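Local coordinates for protein versicolorin reductase (Brucella melitensis, PDB 4NIM) that is a short-chain dehydrogenase/reductase, probably an oxidoreductase that transfers hydride between a nicotinamide cofactor and a substrate not yet established, at residues A18-S23 against Q41-C46. Residues are numbered along the deposited sequence; the frame is centred on the assembly and turned at random.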
ATOM      1  N   ALA A  18      -5.078   6.564  10.498  1.00 21.30           N
ATOM      2  CA  ALA A  18      -4.522   5.949   9.290  1.00 21.07           C
ATOM      3  C   ALA A  18      -5.524   5.825   8.160  1.00 20.38           C
ATOM      4  O   ALA A  18      -6.695   5.537   8.363  1.00 22.26           O
ATOM      5  CB  ALA A  18      -3.947   4.566   9.614  1.00 20.93           C
ATOM      6  N   VAL A  19      -5.029   6.033   6.946  1.00 20.33           N
ATOM      7  CA  VAL A  19      -5.712   5.652   5.712  1.00 20.00           C
ATOM      8  C   VAL A  19      -5.017   4.389   5.231  1.00 20.10           C
ATOM      9  O   VAL A  19      -3.795   4.353   5.200  1.00 19.64           O
ATOM     10  CB  VAL A  19      -5.563   6.731   4.647  1.00 20.11           C
ATOM     11  CG1 VAL A  19      -5.964   6.188   3.262  1.00 19.36           C
ATOM     12  CG2 VAL A  19      -6.371   7.965   5.033  1.00 20.61           C
ATOM     13  N   ILE A  20      -5.807   3.362   4.920  1.00 19.87           N
ATOM     14  CA  ILE A  20      -5.305   2.094   4.360  1.00 20.46           C
ATOM     15  C   ILE A  20      -6.180   1.742   3.182  1.00 20.14           C
ATOM     16  O   ILE A  20      -7.400   1.652   3.340  1.00 21.99           O
ATOM     17  CB  ILE A  20      -5.413   0.952   5.374  1.00 21.35           C
ATOM     18  CG1 ILE A  20      -4.725   1.336   6.688  1.00 22.31           C
ATOM     19  CG2 ILE A  20      -4.883  -0.350   4.774  1.00 21.87           C
ATOM     20  CD1 ILE A  20      -5.121   0.479   7.880  1.00 23.12           C
ATOM     21  N   THR A  21      -5.585   1.630   1.984  1.00 19.81           N
ATOM     22  CA  THR A  21      -6.337   1.293   0.786  1.00 19.58           C
ATOM     23  C   THR A  21      -6.405  -0.239   0.644  1.00 20.87           C
ATOM     24  O   THR A  21      -5.701  -0.952   1.348  1.00 21.77           O
ATOM     25  CB  THR A  21      -5.706   1.923  -0.471  1.00 19.17           C
ATOM     26  OG1 THR A  21      -4.363   1.428  -0.655  1.00 19.21           O
ATOM     27  CG2 THR A  21      -5.696   3.470  -0.355  1.00 19.05           C
ATOM     28  N   GLY A  22      -7.274  -0.718  -0.236  1.00 21.60           N
ATOM     29  CA  GLY A  22      -7.404  -2.136  -0.544  1.00 22.90           C
ATOM     30  C   GLY A  22      -7.924  -2.858   0.690  1.00 23.10           C
ATOM     31  O   GLY A  22      -7.554  -4.008   0.958  1.00 23.56           O
ATOM     32  N   SER A  23      -8.817  -2.192   1.398  1.00 23.33           N
ATOM     33  CA  SER A  23      -9.139  -2.549   2.771  1.00 23.22           C
ATOM     34  C   SER A  23     -10.523  -3.138   2.997  1.00 26.61           C
ATOM     35  O   SER A  23     -10.968  -3.263   4.159  1.00 27.37           O
ATOM     36  CB  SER A  23      -8.872  -1.361   3.685  1.00 22.59           C
ATOM     37  OG  SER A  23      -9.316  -0.144   3.107  1.00 22.18           O
ATOM     38  N   GLN A  41      -6.589   5.068  16.801  1.00 29.79           N
ATOM     39  CA  GLN A  41      -7.748   5.894  17.062  1.00 30.84           C
ATOM     40  C   GLN A  41      -8.758   5.904  15.920  1.00 28.77           C
ATOM     41  O   GLN A  41      -9.956   5.781  16.147  1.00 28.93           O
ATOM     42  CB  GLN A  41      -7.265   7.300  17.363  1.00 34.65           C
ATOM     43  CG  GLN A  41      -8.342   8.205  17.932  1.00 40.01           C
ATOM     44  CD  GLN A  41      -7.801   9.549  18.363  1.00 45.14           C
ATOM     45  OE1 GLN A  41      -6.638   9.689  18.745  1.00 47.66           O
ATOM     46  NE2 GLN A  41      -8.662  10.560  18.314  1.00 50.10           N
ATOM     47  N   GLY A  42      -8.300   6.078  14.674  1.00 26.38           N
ATOM     48  CA  GLY A  42      -9.226   6.270  13.579  1.00 25.58           C
ATOM     49  C   GLY A  42      -8.633   5.687  12.319  1.00 24.51           C
ATOM     50  O   GLY A  42      -7.465   5.790  12.113  1.00 23.26           O
ATOM     51  N   LEU A  43      -9.466   5.008  11.545  1.00 24.29           N
ATOM     52  CA  LEU A  43      -9.062   4.328  10.355  1.00 23.88           C
ATOM     53  C   LEU A  43     -10.002   4.725   9.242  1.00 24.11           C
ATOM     54  O   LEU A  43     -11.208   4.756   9.412  1.00 25.55           O
ATOM     55  CB  LEU A  43      -9.118   2.826  10.578  1.00 24.48           C
ATOM     56  CG  LEU A  43      -8.091   2.297  11.577  1.00 25.16           C
ATOM     57  CD1 LEU A  43      -8.421   0.849  11.941  1.00 26.52           C
ATOM     58  CD2 LEU A  43      -6.657   2.468  11.013  1.00 24.09           C
ATOM     59  N   VAL A  44      -9.438   5.032   8.068  1.00 23.36           N
ATOM     60  CA  VAL A  44     -10.228   5.263   6.888  1.00 23.23           C
ATOM     61  C   VAL A  44      -9.900   4.116   5.994  1.00 23.64           C
ATOM     62  O   VAL A  44      -8.714   3.907   5.644  1.00 21.90           O
ATOM     63  CB  VAL A  44      -9.871   6.589   6.188  1.00 23.69           C
ATOM     64  CG1 VAL A  44     -10.739   6.801   4.964  1.00 23.49           C
ATOM     65  CG2 VAL A  44     -10.087   7.745   7.154  1.00 24.57           C
ATOM     66  N   ILE A  45     -10.929   3.359   5.657  1.00 24.32           N
ATOM     67  CA  ILE A  45     -10.800   2.234   4.751  1.00 24.57           C
ATOM     68  C   ILE A  45     -11.603   2.473   3.483  1.00 25.19           C
ATOM     69  O   ILE A  45     -12.483   3.348   3.427  1.00 26.19           O
ATOM     70  CB  ILE A  45     -11.227   0.894   5.402  1.00 24.82           C
ATOM     71  CG1 ILE A  45     -12.622   0.995   6.027  1.00 25.94           C
ATOM     72  CG2 ILE A  45     -10.188   0.480   6.443  1.00 25.08           C
ATOM     73  CD1 ILE A  45     -13.294  -0.337   6.164  1.00 27.74           C
ATOM     74  N   CYS A  46     -11.310   1.700   2.445  1.00 25.10           N
ATOM     75  CA  CYS A  46     -11.903   2.002   1.145  1.00 26.83           C
ATOM     76  C   CYS A  46     -11.821   0.875   0.141  1.00 26.90           C
ATOM     77  O   CYS A  46     -11.013  -0.051   0.276  1.00 26.83           O
ATOM     78  CB  CYS A  46     -11.263   3.251   0.521  1.00 27.61           C
ATOM     79  SG  CYS A  46      -9.473   3.096   0.229  1.00 28.02           S
TER
HETATM   80  O   HOH W   1      -9.249   0.456  -2.109  1.00 26.23           O
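Ser23 and Cys46 meet where strand 17-20 has given way to a loop. The hydroxyl of Ser23 is gripped twice: OG accepts the backbone N-H of Cys46 at 2.8 Å and donates to Ile20 O at 2.6 Å, a short bond that comes from well off the carbonyl plane. With chi1 at 42°, OG sits between its own N and carbonyl carbon; there it is inserted between Cys46 N and Ile20 O, which stand too far apart for a direct bond, and bridges the two segments as they part. Ser23 N in turn reaches Cys46 O at 3.3 Å. Gly22 takes a positive phi (66°), which a residue without a side chain adopts readily.

Further back the strands run parallel: Ala18 N binds Gly42 O, Val44 N donates to Ala18 O, and Val44 O accepts from Ile20 N. On one face Val19 and Val44 stand side by side, pointing the same way, CG2 of Val19 3.9 Å from CB of Val44; their beta-branched bulk suits the extended chain, and helix 77-91 covers both. Cys46 SG, small and apolar enough for this buried place, lies against Thr21 CG2 at 3.8 Å, while Thr21 OG1 turns to Ala101 N. On the other face Leu43 CD2 fits beside the small Ala18 CB at 3.7 Å and meets Ile20 CD1 at 4.0 Å, the two longer chains crossing at a slant. CG2 of Ile45 lies 3.6 Å from Ser23 CB; helix 26-37 packs on Ala18, Ile20 and Ile45. Strand 17-20, helix 26-37 and strand 42-47 form the first beta-alpha-beta unit of the Rossmann fold, whose glycine-containing turn belongs, as in other SDR enzymes, to the dinucleotide-binding region.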